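Local coordinates for nucleotidyl transferase AbiEii/AbiGii toxin family protein (Mycobacterium tuberculosis, PDB 6Y56) that is a nucleotidyltransferase toxin of a toxin-antitoxin system that probably blocks growth by modifying tRNA acceptor stems, at residues Y33-T38 / E84-A89; R55-G60 / L158-E163; D104-Q109 / F128-L133. All blocks are in the same frame, centred on the assembly; numbering follows the deposited sequence.

Contact 1 (Y33-T38 / E84-A89); sequences YLLSQT and ELIDGA
The carbonyl oxygen of L34 is held twice from further along its own segment: T38 OG1 donates to L34 O at 3.1 Å, and the backbone N of Q37 adds a weak bond. The hydroxyl comes in 29° off the carbonyl plane. T38 turns CB and CG2 to L85, with OG1 only a little farther off, and the side chains meet tip to tip, T38 CB lying 3.5 Å from L85 CD2. No hydrogen bond crosses the interface; carbon-to-carbon packing carries it. L85 holds CG anti to its backbone N (chi1 179°), which sends its methyls out over helix 19-38; CD2 also reaches L35 CD2 at 3.6 Å. L34 and L85 lie alongside each other, pointing opposite ways, and L34 CD2 continues to A89 CB, 3.6 Å away. L35 CD2 also touches I86 CG1, at 4.1 Å. A89 comes into range because a type II turn from I86 to A89, closed by A89 N to I86 O at 3.0 Å, folds the chain back at the end of helix 76-86; G88 supplies the positive phi of that turn. Helix 19-38 thus packs on the last turn of helix 76-86. Behind that turn lies strand 94-100: I86 rests on F96 and V98, D87 OD1 accepts from V98 N, and G88 and A89 share backbone bonds with F96.

Contact 2 (R55-G60 / L158-E163); sequences RKCRLG and LPVVAE
R58 reaches from helix 50-59 to the place where strand 157-160, half of a two-stranded antiparallel sheet with strand 138-141, runs into helix 163-174. Helix 50-59 directly follows strand 47-49, an arrangement consistent with the nucleotidyltransferase fold. From CB, which points at the other segment, the side chain leaves with CG anti to the carbonyl carbon (chi1 -61°) and stays extended as far as NE, leaning on L140 of the neighbouring strand. CD passes E163 OE1 at 3.9 Å. NE faces a water that donates to V161 O at 2.7 Å; the water sits too near NE for that second link to be more than doubtful. CZ has E163 CB over the centre of one guanidinium face, 3.9 Å above the plane, so the first carbon of that side chain covers the face, with the carboxylate turned 45° from the guanidinium. NH1 comes within 3.7 Å of E163 OE1, a long salt bridge of charges alone, because the oxygen stands well out of the guanidinium plane. NH2 makes the directed bond: it donates to V161 O at 3.0 Å with an N-H...O angle of 152°, and the oxygen lies almost exactly in the guanidinium plane. NH2 also pairs with E138 OE1, while E163 OE2 goes to R192, so each charge has a second partner that probably outweighs the long bridge. A162, between V161 and E163, takes the N-cap position of helix 163-174. Beside R58 the contact is apolar: V160, which also packs on F48 and L140, meets C57. One V160 methyl, CG1, approaches R58 NH2; the other, CG2, rests 3.9 Å from C57 SG.

Contact 3 (D104-Q109 / F128-L133); sequences DGRHWQ and FARRPL
The R106 guanidinium carries R130 CB over the centre of one face, 3.9 Å above the plane, and has F128 O at its edge; the R130 guanidinium takes R106 NE over one face and two waters at its edge, one of which also lies at the edge of R106. All this sits where the beta hairpin of strands 107-114 and 125-129 opens out. F128 N donates to R106 O at 2.9 Å, and R106 returns the bond through its side chain: NH1 gives to F128 O at 3.0 Å, from above the carbonyl plane. The extended R106 chain passes F128 O with CB, CG and CD all close to it before NH1 meets that oxygen. NE comes within 3.5 Å of R130 NH2, both donors, yet R106 NH2 and R130 NH1 both pair with D76 OD1, which probably offsets the closeness of the two positive charges. D104 OD1 accepts from R106 N in an Asx turn. A water bridges D104 OD2 to R130 NH2, 2.7 Å from the nitrogen. W108 NE1 bonds G105 O at 2.8 Å, and its ring stands at 90° to that of F128, with W108 CD1 in the F128 ring plane, 4.0 Å from CE1.

In the fold
Contacts 1 and 2 cross along the chain, since 84-89 comes between 55-60 and 158-163, whereas contact 3 lies wholly inside the loop that contact 2 closes. The centres of contacts 1 and 3 are about 17 Å apart, and contact 2 is about 19 Å from each. Helix 76-86 joins contacts 1 and 3: its end meets helix 19-38, while V79 and C83 receive side chains from the hairpin of the six-stranded mixed sheet. Contact 2 touches both others, through S36 with L158 and V161 with L133. Together they join helices 19-38, 50-59 and 76-86 to the mixed sheet and the small two-stranded sheet.

Contact 1 (Y33-T38 / E84-A89)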
# COMPACT_ATOMS: atom_id res chain seq x y z
N TYR A 33 3.59 10.35 -12.34
CA TYR A 33 4.28 10.75 -13.56
C TYR A 33 5.32 11.83 -13.26
O TYR A 33 6.47 11.74 -13.69
CB TYR A 33 3.27 11.25 -14.59
CG TYR A 33 3.92 11.81 -15.84
CD1 TYR A 33 4.57 10.98 -16.74
CD2 TYR A 33 3.90 13.17 -16.12
CE1 TYR A 33 5.17 11.47 -17.88
CE2 TYR A 33 4.50 13.67 -17.27
CZ TYR A 33 5.13 12.81 -18.14
OH TYR A 33 5.73 13.30 -19.28
N LEU A 34 4.93 12.86 -12.52
CA LEU A 34 5.88 13.91 -12.16
C LEU A 34 7.10 13.34 -11.45
O LEU A 34 8.24 13.64 -11.80
CB LEU A 34 5.17 14.93 -11.27
CG LEU A 34 6.12 15.93 -10.61
CD1 LEU A 34 6.61 16.94 -11.64
CD2 LEU A 34 5.44 16.60 -9.42
N LEU A 35 6.87 12.49 -10.44
CA LEU A 35 8.00 11.90 -9.72
C LEU A 35 8.89 11.11 -10.65
O LEU A 35 10.12 11.16 -10.55
CB LEU A 35 7.49 10.99 -8.60
CG LEU A 35 6.76 11.68 -7.44
CD1 LEU A 35 6.46 10.66 -6.35
CD2 LEU A 35 7.55 12.84 -6.86
N SER A 36 8.29 10.37 -11.59
CA SER A 36 9.09 9.52 -12.47
C SER A 36 9.97 10.35 -13.38
O SER A 36 11.01 9.87 -13.84
CB SER A 36 8.19 8.63 -13.31
OG SER A 36 7.54 9.36 -14.35
N GLN A 37 9.57 11.58 -13.67
CA GLN A 37 10.36 12.44 -14.53
C GLN A 37 11.49 13.14 -13.81
O GLN A 37 12.38 13.67 -14.47
CB GLN A 37 9.46 13.49 -15.20
CG GLN A 37 8.52 12.93 -16.26
CD GLN A 37 9.23 12.61 -17.58
OE1 GLN A 37 9.44 11.45 -17.92
NE2 GLN A 37 9.59 13.66 -18.32
N THR A 38 11.49 13.14 -12.48
CA THR A 38 12.37 14.01 -11.71
C THR A 38 13.23 13.28 -10.69
O THR A 38 14.38 13.67 -10.48
CB THR A 38 11.53 15.07 -10.97
OG1 THR A 38 10.55 15.65 -11.86
CG2 THR A 38 12.41 16.16 -10.40
N GLU A 84 9.46 18.08 -1.32
CA GLU A 84 9.64 19.41 -1.90
C GLU A 84 9.14 19.44 -3.34
O GLU A 84 8.58 20.45 -3.79
CB GLU A 84 11.11 19.83 -1.87
CG GLU A 84 11.67 20.17 -0.50
CD GLU A 84 13.05 20.81 -0.60
OE1 GLU A 84 13.29 21.55 -1.58
OE2 GLU A 84 13.90 20.57 0.28
N LEU A 85 9.32 18.34 -4.06
CA LEU A 85 8.86 18.27 -5.44
C LEU A 85 7.34 18.27 -5.51
O LEU A 85 6.76 18.98 -6.34
CB LEU A 85 9.44 17.03 -6.11
CG LEU A 85 9.02 16.83 -7.56
CD1 LEU A 85 9.49 18.01 -8.41
CD2 LEU A 85 9.60 15.52 -8.08
N ILE A 86 6.69 17.48 -4.65
CA ILE A 86 5.23 17.38 -4.67
C ILE A 86 4.60 18.72 -4.30
O ILE A 86 3.68 19.20 -4.98
CB ILE A 86 4.76 16.27 -3.72
CG1 ILE A 86 5.23 14.90 -4.23
CG2 ILE A 86 3.24 16.30 -3.60
CD1 ILE A 86 4.93 13.77 -3.27
N ASP A 87 5.09 19.33 -3.22
CA ASP A 87 4.41 20.49 -2.65
C ASP A 87 4.45 21.68 -3.61
O ASP A 87 5.52 22.20 -3.93
CB ASP A 87 5.03 20.85 -1.30
CG ASP A 87 4.15 21.78 -0.50
OD1 ASP A 87 2.91 21.60 -0.51
OD2 ASP A 87 4.70 22.70 0.14
N GLY A 88 3.27 22.12 -4.04
CA GLY A 88 3.15 23.22 -4.96
C GLY A 88 3.26 22.85 -6.42
O GLY A 88 3.13 23.73 -7.28
N ALA A 89 3.50 21.58 -6.73
CA ALA A 89 3.70 21.16 -8.11
C ALA A 89 2.40 21.19 -8.89
O ALA A 89 1.31 20.97 -8.35
CB ALA A 89 4.26 19.73 -8.15

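Contact 2 (R55-G60 / L158-E163)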
# COMPACT_ATOMS: atom_id res chain seq x y z
N ARG A 55 -3.23 -1.33 -6.68
CA ARG A 55 -4.20 -0.76 -7.60
C ARG A 55 -3.54 -0.36 -8.92
O ARG A 55 -4.02 -0.73 -10.00
CB ARG A 55 -4.87 0.46 -6.97
CG ARG A 55 -5.50 1.39 -7.98
CD ARG A 55 -6.74 0.81 -8.63
NE ARG A 55 -7.25 1.77 -9.61
CZ ARG A 55 -8.52 1.88 -9.99
NH1 ARG A 55 -9.45 1.06 -9.52
NH2 ARG A 55 -8.85 2.82 -10.88
N LYS A 56 -2.46 0.41 -8.86
CA LYS A 56 -1.93 1.01 -10.09
C LYS A 56 -1.29 -0.03 -11.00
O LYS A 56 -1.41 0.07 -12.23
CB LYS A 56 -0.87 2.07 -9.78
CG LYS A 56 -1.34 3.22 -8.92
CD LYS A 56 -2.53 3.93 -9.53
CE LYS A 56 -2.89 5.17 -8.71
NZ LYS A 56 -4.00 5.95 -9.34
N CYS A 57 -0.59 -1.00 -10.43
CA CYS A 57 0.36 -1.79 -11.19
C CYS A 57 0.03 -3.27 -11.22
O CYS A 57 0.69 -4.01 -11.96
CB CYS A 57 1.77 -1.57 -10.62
SG CYS A 57 2.38 0.12 -10.91
N ARG A 58 -0.96 -3.72 -10.46
CA ARG A 58 -1.33 -5.13 -10.50
C ARG A 58 -2.81 -5.35 -10.78
O ARG A 58 -3.15 -6.25 -11.55
CB ARG A 58 -0.92 -5.80 -9.19
CG ARG A 58 0.59 -5.74 -8.95
CD ARG A 58 1.02 -6.72 -7.89
NE ARG A 58 2.40 -6.51 -7.47
CZ ARG A 58 3.47 -7.00 -8.08
NH1 ARG A 58 3.34 -7.75 -9.18
NH2 ARG A 58 4.69 -6.73 -7.59
N LEU A 59 -3.70 -4.57 -10.18
CA LEU A 59 -5.13 -4.82 -10.30
C LEU A 59 -5.84 -3.90 -11.28
O LEU A 59 -6.74 -4.35 -12.00
CB LEU A 59 -5.82 -4.71 -8.93
CG LEU A 59 -5.29 -5.65 -7.84
CD1 LEU A 59 -6.09 -5.45 -6.56
CD2 LEU A 59 -5.35 -7.12 -8.26
N GLY A 60 -5.51 -2.61 -11.30
CA GLY A 60 -6.26 -1.67 -12.11
C GLY A 60 -7.73 -1.69 -11.72
O GLY A 60 -8.08 -1.65 -10.54
N LEU A 158 7.49 1.86 -12.88
CA LEU A 158 8.00 2.19 -11.56
C LEU A 158 8.42 0.92 -10.84
O LEU A 158 7.77 -0.12 -10.98
CB LEU A 158 6.90 2.86 -10.72
CG LEU A 158 6.46 4.25 -11.18
CD1 LEU A 158 5.30 4.71 -10.32
CD2 LEU A 158 7.62 5.22 -11.09
N PRO A 159 9.49 0.97 -10.05
CA PRO A 159 9.81 -0.15 -9.15
C PRO A 159 8.76 -0.24 -8.06
O PRO A 159 8.49 0.72 -7.35
CB PRO A 159 11.18 0.21 -8.58
CG PRO A 159 11.35 1.63 -8.84
CD PRO A 159 10.48 2.05 -9.98
N VAL A 160 8.18 -1.43 -7.93
CA VAL A 160 7.09 -1.70 -7.01
C VAL A 160 7.52 -2.84 -6.08
O VAL A 160 8.27 -3.73 -6.47
CB VAL A 160 5.81 -2.05 -7.80
CG1 VAL A 160 4.69 -2.60 -6.90
CG2 VAL A 160 5.31 -0.82 -8.57
N VAL A 161 7.00 -2.81 -4.85
CA VAL A 161 7.27 -3.88 -3.90
C VAL A 161 6.91 -5.24 -4.50
O VAL A 161 5.89 -5.40 -5.19
CB VAL A 161 6.48 -3.59 -2.60
CG1 VAL A 161 4.96 -3.57 -2.86
CG2 VAL A 161 6.81 -4.60 -1.50
N ALA A 162 7.77 -6.23 -4.24
CA ALA A 162 7.47 -7.57 -4.70
C ALA A 162 6.16 -8.04 -4.10
O ALA A 162 5.81 -7.70 -2.97
CB ALA A 162 8.59 -8.52 -4.27
N GLU A 163 5.43 -8.85 -4.87
CA GLU A 163 4.09 -9.24 -4.45
C GLU A 163 4.10 -10.03 -3.14
O GLU A 163 3.22 -9.84 -2.30
CB GLU A 163 3.39 -10.02 -5.56
CG GLU A 163 1.94 -10.26 -5.23
CD GLU A 163 1.13 -10.77 -6.40
OE1 GLU A 163 1.54 -10.56 -7.56
OE2 GLU A 163 0.06 -11.37 -6.14
O HOH W 1 3.19 -5.83 -5.29

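Contact 3 (D104-Q109 / F128-L133)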
# COMPACT_ATOMS: atom_id res chain seq x y z
N ASP A 104 8.26 13.55 12.17
CA ASP A 104 9.34 12.79 11.57
C ASP A 104 9.55 13.08 10.09
O ASP A 104 10.49 12.55 9.49
CB ASP A 104 9.20 11.28 11.85
CG ASP A 104 8.03 10.63 11.12
OD1 ASP A 104 7.31 11.31 10.36
OD2 ASP A 104 7.83 9.41 11.31
N GLY A 105 8.71 13.91 9.48
CA GLY A 105 8.89 14.24 8.08
C GLY A 105 8.47 13.16 7.10
O GLY A 105 8.69 13.33 5.89
N ARG A 106 7.86 12.09 7.58
CA ARG A 106 7.58 10.91 6.76
C ARG A 106 6.10 10.63 6.57
O ARG A 106 5.75 9.65 5.90
CB ARG A 106 8.29 9.69 7.35
CG ARG A 106 9.79 9.72 7.04
CD ARG A 106 10.56 8.64 7.75
NE ARG A 106 11.92 8.62 7.23
CZ ARG A 106 12.30 7.93 6.16
NH1 ARG A 106 11.43 7.15 5.51
NH2 ARG A 106 13.56 8.00 5.74
N HIS A 107 5.21 11.47 7.10
CA HIS A 107 3.78 11.29 6.90
C HIS A 107 3.14 12.62 6.56
O HIS A 107 3.35 13.61 7.27
CB HIS A 107 3.06 10.63 8.07
CG HIS A 107 1.65 10.24 7.74
ND1 HIS A 107 0.59 11.13 7.83
CD2 HIS A 107 1.12 9.09 7.26
CE1 HIS A 107 -0.52 10.52 7.46
NE2 HIS A 107 -0.23 9.28 7.11
N TRP A 108 2.35 12.64 5.50
CA TRP A 108 1.87 13.87 4.91
C TRP A 108 0.42 13.71 4.51
O TRP A 108 0.00 12.64 4.05
CB TRP A 108 2.69 14.27 3.68
CG TRP A 108 4.14 14.42 4.00
CD1 TRP A 108 5.04 13.41 4.20
CD2 TRP A 108 4.84 15.64 4.22
NE1 TRP A 108 6.27 13.94 4.53
CE2 TRP A 108 6.17 15.31 4.54
CE3 TRP A 108 4.48 16.99 4.17
CZ2 TRP A 108 7.14 16.27 4.81
CZ3 TRP A 108 5.44 17.95 4.43
CH2 TRP A 108 6.75 17.58 4.75
N GLN A 109 -0.36 14.77 4.68
CA GLN A 109 -1.68 14.84 4.07
C GLN A 109 -1.52 15.43 2.67
O GLN A 109 -0.87 16.47 2.51
CB GLN A 109 -2.61 15.71 4.90
CG GLN A 109 -3.97 15.87 4.24
CD GLN A 109 -5.05 16.39 5.16
OE1 GLN A 109 -4.77 16.90 6.26
NE2 GLN A 109 -6.29 16.25 4.73
N PHE A 128 6.26 7.52 3.96
CA PHE A 128 7.57 7.04 3.55
C PHE A 128 8.12 6.15 4.65
O PHE A 128 8.49 6.65 5.73
CB PHE A 128 8.52 8.20 3.34
CG PHE A 128 8.11 9.13 2.25
CD1 PHE A 128 7.27 10.19 2.52
CD2 PHE A 128 8.59 8.97 0.97
CE1 PHE A 128 6.89 11.08 1.54
CE2 PHE A 128 8.22 9.85 -0.03
CZ PHE A 128 7.36 10.90 0.26
N ALA A 129 8.20 4.85 4.39
CA ALA A 129 8.74 3.91 5.36
C ALA A 129 10.26 4.00 5.40
O ALA A 129 10.91 4.17 4.36
CB ALA A 129 8.34 2.49 4.98
N ARG A 130 10.82 3.87 6.60
CA ARG A 130 12.26 3.93 6.79
C ARG A 130 12.93 2.57 6.65
O ARG A 130 14.09 2.50 6.21
CB ARG A 130 12.57 4.48 8.19
CG ARG A 130 14.02 4.81 8.41
CD ARG A 130 14.29 5.19 9.86
NE ARG A 130 13.37 6.22 10.34
CZ ARG A 130 13.55 7.52 10.16
NH1 ARG A 130 14.61 7.96 9.49
NH2 ARG A 130 12.66 8.39 10.63
N ARG A 131 12.25 1.50 7.06
CA ARG A 131 12.89 0.19 7.08
C ARG A 131 13.08 -0.31 5.66
O ARG A 131 12.13 -0.27 4.87
CB ARG A 131 12.03 -0.81 7.87
CG ARG A 131 12.79 -2.09 8.24
CD ARG A 131 11.90 -3.12 8.94
NE ARG A 131 10.97 -2.49 9.87
CZ ARG A 131 9.86 -3.05 10.32
NH1 ARG A 131 9.51 -4.28 9.94
NH2 ARG A 131 9.08 -2.37 11.15
N PRO A 132 14.27 -0.76 5.29
CA PRO A 132 14.47 -1.26 3.92
C PRO A 132 13.56 -2.44 3.61
O PRO A 132 13.27 -3.28 4.46
CB PRO A 132 15.94 -1.67 3.91
CG PRO A 132 16.57 -0.87 5.02
CD PRO A 132 15.51 -0.75 6.07
N LEU A 133 13.12 -2.50 2.35
CA LEU A 133 12.41 -3.68 1.87
C LEU A 133 13.34 -4.88 1.85
O LEU A 133 14.56 -4.76 1.70
CB LEU A 133 11.86 -3.45 0.47
CG LEU A 133 10.72 -2.44 0.42
CD1 LEU A 133 10.29 -2.18 -1.01
CD2 LEU A 133 9.52 -2.90 1.26
O HOH W 2 12.66 10.84 9.94
O HOH W 3 10.45 7.94 12.14